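Local structure of eukaryotic translation initiation factor 4 gamma 5 (Trypanosoma cruzi, 6OZU) at residues 130-133 with 134-138; 60-63 with 64-68; 180-183 with 184-188. The protein probably acts as an eIF4G-type scaffold in translation initiation, through a helical MIF4G domain of the kind that binds the helicase eIF4A in related factors. All coordinates share one frame; numbering follows the deposited sequence.

Overall arrangement
Three local contacts, each within one helix or at its start, sit on helices 63-76, 118-144 and 173-186 of this all-helical MIF4G domain. Along the chain interaction 2 comes first, at the start of helix 63-76; interaction 1 follows in the middle of helix 118-144, and interaction 3 covers the end of helix 173-186 and the two residues after it. Interaction 1 touches both of the others, its centre about 13 Å from each of theirs: Phe138 packs against Val63 and Val67, while Ile136 touches Leu182. Interactions 2 and 3, with centres about 16 Å apart, do not meet. Helix 118-144 thus packs against both helix 63-76 and helix 173-186.

Interaction 1: residues 130-133 with 134-138; sequences GKQK and ANINF. With SO4 (sulfate ion), chain I.
Lys133 and Asn137 meet one turn apart on helix 118-144, where the amide N of Asn137 gives a hydrogen bond of 2.8 Å to Lys133 O, and CB of Asn137 sits beside the same oxygen. The side chain of Lys133 takes a different course. Its chi1 of 63° sets CG between the backbone N and the carbonyl carbon, 3.4 Å from Ala134 N, before the chain, bent at chi2, leads outward to a sulfate ion. NZ grips that ion with a hydrogen bond of 2.8 Å to O3 and a weak one of 2.9 Å to O1.

Ala134 presents only its methyl, 3.5 Å from Lys131 O, to which its own amide also makes a weak bond. Gln132 contributes mainly its carbonyl: Ile136 N reaches Gln132 O at 3.3 Å along a nearly straight N-H (171°), lying in the carbonyl plane, while Asn135 N adds a weak bond and CG1 of Ile136 leans on the oxygen at 3.4 Å. The Gln132 amide passes the amide of Asn135 with the two planes 72° apart, and its NE2 is held by Ala102 O of helix 82-112.

The chemistry implies a division of labour: Gln132 satisfies its buried amide nitrogen on a neighbouring helix, whereas Lys133 carries an exposed charge that can capture an anion, here probably one from the crystallisation liquor.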
ATOM      1  N   GLY A 130       7.843 -11.670   6.766  1.00 39.35           N
ATOM      2  CA  GLY A 130       8.962 -10.841   6.323  1.00 39.19           C
ATOM      3  C   GLY A 130       8.845 -10.386   4.882  1.00 45.83           C
ATOM      4  O   GLY A 130       9.362  -9.324   4.498  1.00 45.59           O
ATOM      5  N   LYS A 131       8.144 -11.204   4.073  1.00 44.47           N
ATOM      6  CA  LYS A 131       7.857 -10.938   2.670  1.00 45.40           C
ATOM      7  C   LYS A 131       6.542 -10.169   2.553  1.00 47.73           C
ATOM      8  O   LYS A 131       6.476  -9.196   1.803  1.00 49.28           O
ATOM      9  CB  LYS A 131       7.822 -12.256   1.858  1.00 50.26           C
ATOM     10  CG  LYS A 131       9.215 -12.929   1.727  1.00 67.45           C
ATOM     11  CD  LYS A 131       9.188 -14.311   1.033  1.00 76.43           C
ATOM     12  CE  LYS A 131       9.867 -15.413   1.833  1.00 78.93           C
ATOM     13  NZ  LYS A 131      11.339 -15.518   1.563  1.00 82.15           N
ATOM     14  N   GLN A 132       5.526 -10.559   3.339  1.00 41.92           N
ATOM     15  CA  GLN A 132       4.223  -9.915   3.352  1.00 41.03           C
ATOM     16  C   GLN A 132       4.255  -8.466   3.852  1.00 48.60           C
ATOM     17  O   GLN A 132       3.477  -7.662   3.337  1.00 50.32           O
ATOM     18  CB  GLN A 132       3.193 -10.754   4.123  1.00 41.56           C
ATOM     19  CG  GLN A 132       1.717 -10.421   3.803  1.00 50.97           C
ATOM     20  CD  GLN A 132       1.270 -10.796   2.392  1.00 57.52           C
ATOM     21  OE1 GLN A 132       1.824 -10.346   1.382  1.00 55.35           O
ATOM     22  NE2 GLN A 132       0.234 -11.609   2.286  1.00 43.87           N
ATOM     23  N   LYS A 133       5.143  -8.113   4.821  1.00 45.53           N
ATOM     24  CA  LYS A 133       5.244  -6.740   5.343  1.00 44.98           C
ATOM     25  C   LYS A 133       5.577  -5.707   4.249  1.00 50.12           C
ATOM     26  O   LYS A 133       5.029  -4.607   4.287  1.00 50.09           O
ATOM     27  CB  LYS A 133       6.197  -6.618   6.550  1.00 47.65           C
ATOM     28  CG  LYS A 133       7.653  -6.960   6.285  1.00 59.82           C
ATOM     29  CD  LYS A 133       8.614  -6.148   7.133  1.00 60.17           C
ATOM     30  CE  LYS A 133      10.001  -6.243   6.532  1.00 78.53           C
ATOM     31  NZ  LYS A 133      11.018  -5.770   7.498  1.00 99.86           N
ATOM     32  N   ALA A 134       6.415  -6.088   3.247  1.00 48.16           N
ATOM     33  CA  ALA A 134       6.784  -5.267   2.072  1.00 48.67           C
ATOM     34  C   ALA A 134       5.553  -4.837   1.275  1.00 50.07           C
ATOM     35  O   ALA A 134       5.523  -3.699   0.799  1.00 50.27           O
ATOM     36  CB  ALA A 134       7.728  -6.031   1.171  1.00 50.92           C
ATOM     37  N   ASN A 135       4.525  -5.717   1.182  1.00 45.41           N
ATOM     38  CA  ASN A 135       3.267  -5.436   0.471  1.00 45.59           C
ATOM     39  C   ASN A 135       2.401  -4.456   1.225  1.00 46.75           C
ATOM     40  O   ASN A 135       1.910  -3.476   0.651  1.00 44.51           O
ATOM     41  CB  ASN A 135       2.478  -6.725   0.213  1.00 47.38           C
ATOM     42  CG  ASN A 135       3.006  -7.555  -0.919  1.00 53.86           C
ATOM     43  OD1 ASN A 135       3.401  -8.704  -0.746  1.00 39.79           O
ATOM     44  ND2 ASN A 135       3.034  -6.997  -2.103  1.00 54.13           N
ATOM     45  N   ILE A 136       2.190  -4.754   2.519  1.00 45.14           N
ATOM     46  CA  ILE A 136       1.408  -3.953   3.471  1.00 43.93           C
ATOM     47  C   ILE A 136       2.029  -2.559   3.619  1.00 42.66           C
ATOM     48  O   ILE A 136       1.293  -1.579   3.553  1.00 42.29           O
ATOM     49  CB  ILE A 136       1.197  -4.692   4.822  1.00 47.40           C
ATOM     50  CG1 ILE A 136       0.706  -6.157   4.626  1.00 46.73           C
ATOM     51  CG2 ILE A 136       0.244  -3.904   5.743  1.00 51.05           C
ATOM     52  CD1 ILE A 136      -0.714  -6.374   3.934  1.00 53.33           C
ATOM     53  N   ASN A 137       3.364  -2.458   3.707  1.00 37.92           N
ATOM     54  CA  ASN A 137       4.036  -1.148   3.744  1.00 39.87           C
ATOM     55  C   ASN A 137       3.678  -0.349   2.467  1.00 43.92           C
ATOM     56  O   ASN A 137       3.134   0.764   2.554  1.00 43.31           O
ATOM     57  CB  ASN A 137       5.571  -1.287   3.895  1.00 45.28           C
ATOM     58  CG  ASN A 137       6.316   0.037   3.969  1.00 75.50           C
ATOM     59  OD1 ASN A 137       5.893   0.987   4.643  1.00 60.19           O
ATOM     60  ND2 ASN A 137       7.444   0.131   3.275  1.00 71.85           N
ATOM     61  N   PHE A 138       3.891  -0.971   1.298  1.00 39.78           N
ATOM     62  CA  PHE A 138       3.565  -0.385   0.011  1.00 39.35           C
ATOM     63  C   PHE A 138       2.094   0.092  -0.050  1.00 45.36           C
ATOM     64  O   PHE A 138       1.867   1.243  -0.441  1.00 45.48           O
ATOM     65  CB  PHE A 138       3.909  -1.357  -1.103  1.00 41.05           C
ATOM     66  CG  PHE A 138       3.772  -0.819  -2.514  1.00 43.22           C
ATOM     67  CD1 PHE A 138       4.167   0.482  -2.826  1.00 46.94           C
ATOM     68  CD2 PHE A 138       3.318  -1.629  -3.537  1.00 43.99           C
ATOM     69  CE1 PHE A 138       4.087   0.963  -4.132  1.00 47.67           C
ATOM     70  CE2 PHE A 138       3.256  -1.150  -4.843  1.00 48.41           C
ATOM     71  CZ  PHE A 138       3.631   0.147  -5.130  1.00 46.82           C
TER
HETATM   72  S   SO4 I 407      13.786  -4.619   6.089  1.00159.21           S
HETATM   73  O1  SO4 I 407      12.502  -4.082   5.643  1.00158.46           O
HETATM   74  O2  SO4 I 407      14.764  -4.520   5.008  1.00160.34           O
HETATM   75  O3  SO4 I 407      13.611  -6.023   6.473  1.00158.65           O
HETATM   76  O4  SO4 I 407      14.287  -3.856   7.233  1.00159.40           O

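Interaction 2: residues 60-63 with 64-68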
ATOM      1  N   SER A  60      12.314  -0.580   1.933  1.00 83.35           N
ATOM      2  CA  SER A  60      11.275   0.035   2.793  1.00 82.33           C
ATOM      3  C   SER A  60      11.422   1.549   3.042  1.00 85.48           C
ATOM      4  O   SER A  60      10.409   2.254   3.109  1.00 83.92           O
ATOM      5  CB  SER A  60      11.132  -0.698   4.126  1.00 86.02           C
ATOM      6  OG  SER A  60      12.075  -0.260   5.091  1.00 97.77           O
ATOM      7  N   ILE A  61      12.688   2.020   3.171  1.00 83.12           N
ATOM      8  CA  ILE A  61      13.133   3.408   3.400  1.00 83.46           C
ATOM      9  C   ILE A  61      12.938   4.320   2.161  1.00 86.65           C
ATOM     10  O   ILE A  61      12.507   5.468   2.320  1.00 86.37           O
ATOM     11  CB  ILE A  61      14.608   3.494   3.926  1.00 87.66           C
ATOM     12  CG1 ILE A  61      15.266   2.100   4.170  1.00 87.47           C
ATOM     13  CG2 ILE A  61      14.693   4.376   5.166  1.00 88.59           C
ATOM     14  CD1 ILE A  61      16.042   1.499   2.966  1.00 91.64           C
ATOM     15  N   PHE A  62      13.317   3.822   0.948  1.00 81.79           N
ATOM     16  CA  PHE A  62      13.212   4.538  -0.331  1.00 81.58           C
ATOM     17  C   PHE A  62      11.820   4.433  -0.982  1.00 80.18           C
ATOM     18  O   PHE A  62      11.548   5.166  -1.930  1.00 79.80           O
ATOM     19  CB  PHE A  62      14.262   4.061  -1.359  1.00 85.38           C
ATOM     20  CG  PHE A  62      15.592   3.524  -0.882  1.00 88.84           C
ATOM     21  CD1 PHE A  62      16.347   4.216   0.063  1.00 93.13           C
ATOM     22  CD2 PHE A  62      16.147   2.387  -1.464  1.00 92.09           C
ATOM     23  CE1 PHE A  62      17.574   3.716   0.500  1.00 95.31           C
ATOM     24  CE2 PHE A  62      17.390   1.902  -1.049  1.00 96.24           C
ATOM     25  CZ  PHE A  62      18.090   2.564  -0.061  1.00 95.24           C
ATOM     26  N   VAL A  63      10.955   3.522  -0.494  1.00 72.63           N
ATOM     27  CA  VAL A  63       9.623   3.297  -1.044  1.00 71.11           C
ATOM     28  C   VAL A  63       8.778   4.609  -1.032  1.00 75.56           C
ATOM     29  O   VAL A  63       8.159   4.879  -2.071  1.00 75.12           O
ATOM     30  CB  VAL A  63       8.893   2.067  -0.437  1.00 73.07           C
ATOM     31  CG1 VAL A  63       7.472   1.936  -0.978  1.00 72.28           C
ATOM     32  CG2 VAL A  63       9.666   0.791  -0.746  1.00 72.93           C
ATOM     33  N   PRO A  64       8.810   5.494   0.011  1.00 71.71           N
ATOM     34  CA  PRO A  64       8.036   6.751  -0.088  1.00 70.79           C
ATOM     35  C   PRO A  64       8.504   7.631  -1.246  1.00 73.82           C
ATOM     36  O   PRO A  64       7.699   8.385  -1.785  1.00 73.68           O
ATOM     37  CB  PRO A  64       8.292   7.446   1.255  1.00 72.75           C
ATOM     38  CG  PRO A  64       8.776   6.394   2.169  1.00 76.67           C
ATOM     39  CD  PRO A  64       9.494   5.398   1.320  1.00 72.85           C
ATOM     40  N   TYR A  65       9.797   7.519  -1.636  1.00 69.96           N
ATOM     41  CA  TYR A  65      10.363   8.299  -2.740  1.00 70.50           C
ATOM     42  C   TYR A  65       9.897   7.785  -4.089  1.00 72.31           C
ATOM     43  O   TYR A  65       9.685   8.598  -4.980  1.00 72.40           O
ATOM     44  CB  TYR A  65      11.900   8.387  -2.672  1.00 73.22           C
ATOM     45  CG  TYR A  65      12.391   8.999  -1.384  1.00 76.55           C
ATOM     46  CD1 TYR A  65      12.289  10.370  -1.156  1.00 79.88           C
ATOM     47  CD2 TYR A  65      12.912   8.204  -0.364  1.00 77.06           C
ATOM     48  CE1 TYR A  65      12.703  10.935   0.049  1.00 82.50           C
ATOM     49  CE2 TYR A  65      13.336   8.757   0.842  1.00 78.50           C
ATOM     50  CZ  TYR A  65      13.237  10.125   1.042  1.00 89.70           C
ATOM     51  OH  TYR A  65      13.643  10.672   2.233  1.00 92.38           O
ATOM     52  N   TYR A  66       9.753   6.441  -4.242  1.00 66.88           N
ATOM     53  CA  TYR A  66       9.274   5.778  -5.458  1.00 66.02           C
ATOM     54  C   TYR A  66       7.845   6.209  -5.690  1.00 66.08           C
ATOM     55  O   TYR A  66       7.477   6.571  -6.813  1.00 66.17           O
ATOM     56  CB  TYR A  66       9.292   4.242  -5.320  1.00 66.92           C
ATOM     57  CG  TYR A  66      10.632   3.624  -5.017  1.00 71.06           C
ATOM     58  CD1 TYR A  66      11.814   4.226  -5.439  1.00 75.34           C
ATOM     59  CD2 TYR A  66      10.721   2.418  -4.335  1.00 71.82           C
ATOM     60  CE1 TYR A  66      13.054   3.646  -5.178  1.00 77.59           C
ATOM     61  CE2 TYR A  66      11.957   1.856  -4.021  1.00 74.07           C
ATOM     62  CZ  TYR A  66      13.121   2.463  -4.463  1.00 85.52           C
ATOM     63  OH  TYR A  66      14.340   1.895  -4.182  1.00 91.70           O
ATOM     64  N   VAL A  67       7.050   6.170  -4.607  1.00 58.53           N
ATOM     65  CA  VAL A  67       5.644   6.541  -4.556  1.00 56.40           C
ATOM     66  C   VAL A  67       5.493   8.055  -4.852  1.00 61.33           C
ATOM     67  O   VAL A  67       4.584   8.431  -5.590  1.00 62.94           O
ATOM     68  CB  VAL A  67       5.021   6.040  -3.221  1.00 58.26           C
ATOM     69  CG1 VAL A  67       3.694   6.689  -2.931  1.00 57.76           C
ATOM     70  CG2 VAL A  67       4.854   4.526  -3.229  1.00 57.12           C
ATOM     71  N   LYS A  68       6.441   8.901  -4.376  1.00 57.22           N
ATOM     72  CA  LYS A  68       6.453  10.348  -4.651  1.00 57.18           C
ATOM     73  C   LYS A  68       6.783  10.679  -6.121  1.00 61.97           C
ATOM     74  O   LYS A  68       6.404  11.752  -6.605  1.00 63.29           O
ATOM     75  CB  LYS A  68       7.396  11.088  -3.698  1.00 59.53           C
ATOM     76  CG  LYS A  68       6.770  11.368  -2.342  1.00 63.91           C
ATOM     77  CD  LYS A  68       7.758  12.014  -1.381  1.00 69.88           C
ATOM     78  CE  LYS A  68       7.236  12.037   0.024  1.00 65.72           C
ATOM     79  NZ  LYS A  68       7.101  10.676   0.583  1.00 71.59           N
TER
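Phe62 and Tyr66 meet in two ways, the polar one first. The carbonyl oxygen of Phe62 takes the amide of Tyr66 at 3.2 Å, with the donor in the carbonyl plane, and a weak bond from the amide of Tyr65. Val67 N reaches Val63 O at 3.1 Å over an almost straight N-H (170°).

Aromatic contacts come second. Because CG of Tyr66 stands anti to its carbonyl carbon (chi1 -59°), the ring folds back over the turn and Phe62 O lies above its centre, 3.5 Å from the plane. The Phe62 and Tyr66 side chains run side by side, and Tyr66 OH comes to the edge of the Phe62 ring, 3.3 Å from CD2; the hydroxyl is hydrogen-bonded to Lys53 NZ. Tyr65 instead offers its ring edge to Phe62 CA. A methyl, Val63 CG2, touches Tyr66 CD2 at 4.1 Å, the side chains crossing at about a right angle.

Between aliphatic groups, Val63 CG1 lies 4.3 Å from Val67 CG2. Val63 and Pro64 rest on Leu141 of helix 118-144. Pro64, with no amide hydrogen to donate, occupies the first turn of helix 63-76, a common place for proline in alpha-helices.

Interaction 3: residues 180-183 with 184-188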
ATOM      1  N   MET A 180      -1.032  -3.112  12.549  1.00 43.36           N
ATOM      2  CA  MET A 180      -0.570  -2.034  13.439  1.00 43.85           C
ATOM      3  C   MET A 180       0.364  -1.114  12.692  1.00 48.14           C
ATOM      4  O   MET A 180       0.416   0.093  12.944  1.00 46.62           O
ATOM      5  CB  MET A 180       0.204  -2.529  14.684  1.00 46.90           C
ATOM      6  CG  MET A 180      -0.352  -3.735  15.371  1.00 50.51           C
ATOM      7  SD  MET A 180       0.588  -4.230  16.842  1.00 53.26           S
ATOM      8  CE  MET A 180       2.193  -3.727  16.388  1.00 49.24           C
ATOM      9  N   ASN A 181       1.148  -1.695  11.820  1.00 47.45           N
ATOM     10  CA  ASN A 181       2.118  -0.930  11.073  1.00 47.91           C
ATOM     11  C   ASN A 181       1.422  -0.092  10.008  1.00 47.88           C
ATOM     12  O   ASN A 181       1.720   1.097   9.908  1.00 47.58           O
ATOM     13  CB  ASN A 181       3.230  -1.839  10.595  1.00 48.87           C
ATOM     14  CG  ASN A 181       4.128  -2.214  11.770  1.00 63.76           C
ATOM     15  OD1 ASN A 181       4.804  -1.365  12.359  1.00 57.02           O
ATOM     16  ND2 ASN A 181       4.089  -3.473  12.196  1.00 52.40           N
ATOM     17  N   LEU A 182       0.368  -0.642   9.398  1.00 43.60           N
ATOM     18  CA  LEU A 182      -0.526   0.039   8.446  1.00 43.44           C
ATOM     19  C   LEU A 182      -1.221   1.196   9.205  1.00 45.17           C
ATOM     20  O   LEU A 182      -1.166   2.351   8.765  1.00 44.96           O
ATOM     21  CB  LEU A 182      -1.568  -0.972   7.964  1.00 43.74           C
ATOM     22  CG  LEU A 182      -2.180  -0.871   6.561  1.00 50.70           C
ATOM     23  CD1 LEU A 182      -3.653  -0.743   6.628  1.00 50.81           C
ATOM     24  CD2 LEU A 182      -1.534   0.191   5.683  1.00 56.18           C
ATOM     25  N   LEU A 183      -1.812   0.876  10.391  1.00 38.90           N
ATOM     26  CA  LEU A 183      -2.438   1.826  11.302  1.00 38.41           C
ATOM     27  C   LEU A 183      -1.515   2.999  11.630  1.00 42.60           C
ATOM     28  O   LEU A 183      -1.973   4.133  11.646  1.00 45.01           O
ATOM     29  CB  LEU A 183      -2.883   1.136  12.609  1.00 37.90           C
ATOM     30  CG  LEU A 183      -3.545   2.048  13.651  1.00 41.91           C
ATOM     31  CD1 LEU A 183      -4.836   2.639  13.090  1.00 42.91           C
ATOM     32  CD2 LEU A 183      -3.740   1.351  14.982  1.00 39.97           C
ATOM     33  N   LEU A 184      -0.240   2.743  11.905  1.00 37.77           N
ATOM     34  CA  LEU A 184       0.701   3.815  12.225  1.00 39.21           C
ATOM     35  C   LEU A 184       0.949   4.761  11.038  1.00 43.84           C
ATOM     36  O   LEU A 184       0.955   5.974  11.210  1.00 44.38           O
ATOM     37  CB  LEU A 184       1.997   3.225  12.800  1.00 39.40           C
ATOM     38  CG  LEU A 184       2.974   4.172  13.421  1.00 44.84           C
ATOM     39  CD1 LEU A 184       2.341   4.974  14.573  1.00 46.25           C
ATOM     40  CD2 LEU A 184       4.144   3.412  13.954  1.00 46.87           C
ATOM     41  N   THR A 185       1.034   4.200   9.843  1.00 40.58           N
ATOM     42  CA  THR A 185       1.198   4.888   8.569  1.00 40.80           C
ATOM     43  C   THR A 185      -0.041   5.703   8.146  1.00 45.53           C
ATOM     44  O   THR A 185       0.096   6.881   7.809  1.00 46.41           O
ATOM     45  CB  THR A 185       1.607   3.842   7.496  1.00 45.81           C
ATOM     46  OG1 THR A 185       2.768   3.135   7.963  1.00 50.12           O
ATOM     47  CG2 THR A 185       1.850   4.457   6.097  1.00 38.52           C
ATOM     48  N   CYS A 186      -1.236   5.082   8.169  1.00 41.61           N
ATOM     49  CA  CYS A 186      -2.470   5.677   7.665  1.00 42.44           C
ATOM     50  C   CYS A 186      -3.369   6.329   8.701  1.00 47.54           C
ATOM     51  O   CYS A 186      -4.262   7.083   8.305  1.00 49.35           O
ATOM     52  CB  CYS A 186      -3.255   4.638   6.862  1.00 43.23           C
ATOM     53  SG  CYS A 186      -2.277   3.755   5.623  1.00 46.96           S
ATOM     54  N   GLY A 187      -3.221   5.970   9.971  1.00 42.58           N
ATOM     55  CA  GLY A 187      -4.101   6.451  11.027  1.00 42.47           C
ATOM     56  C   GLY A 187      -3.727   7.756  11.689  1.00 47.93           C
ATOM     57  O   GLY A 187      -4.496   8.268  12.515  1.00 47.78           O
ATOM     58  N   LYS A 188      -2.542   8.302  11.344  1.00 45.51           N
ATOM     59  CA  LYS A 188      -2.037   9.512  11.977  1.00 46.92           C
ATOM     60  C   LYS A 188      -1.206  10.330  11.010  1.00 52.86           C
ATOM     61  O   LYS A 188      -0.440   9.747  10.251  1.00 49.92           O
ATOM     62  CB  LYS A 188      -1.189   9.100  13.201  1.00 48.43           C
ATOM     63  CG  LYS A 188      -1.095  10.116  14.283  1.00 50.35           C
ATOM     64  CD  LYS A 188      -0.137   9.691  15.326  1.00 55.31           C
ATOM     65  CE  LYS A 188       0.045  10.748  16.377  1.00 48.50           C
ATOM     66  NZ  LYS A 188       0.771  10.225  17.553  1.00 49.37           N
TER
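Leu182 and Cys186 touch across one turn of the alpha-helix 173-186, within the all-helical MIF4G fold, and they show how side chains four residues apart make a common surface. CD2 of Leu182 swings along the helix to lie 3.6 Å from SG of Cys186. The sulfur itself stands anti to its carbonyl carbon (chi1 -49°), which turns it back over the preceding turn and brings it equally near Leu182 O. Behind this pair the backbone is firmly tied, for Cys186 N reaches Leu182 O at 2.8 Å, approaching almost in line with the carbonyl bond. Both side chains rest on Phe201 of helix 194-208, so this flank faces the interior of the fold.

Leu183 leads off elsewhere. Its side chain, with CG anti to the backbone N (chi1 179°), leads to Phe201 and to Thr224 and Ile228 of helix 215-235. Its carbonyl oxygen receives Gly187 N at 2.8 Å, with the donor tilted 34° from the carbonyl plane. On a more exposed flank, Leu184 N bonds to Met180 O at 2.9 Å, and CB of Leu184 lies 3.5 Å from that oxygen while the rest of the side chain leads away.

Thr185 is turned differently again. Its side chain approaches Thr144 of helix 118-144, and its hydroxyl, directed back along the helix, is also hydrogen-bonded to a glycerol that probably came from the crystallisation liquor. The acceptor within the helix is Asn181 O, which is gripped twice: Thr185 N arrives at 3.2 Å from one face of the carbonyl plane, and Thr185 OG1, at 3.0 Å, donates from the opposite face.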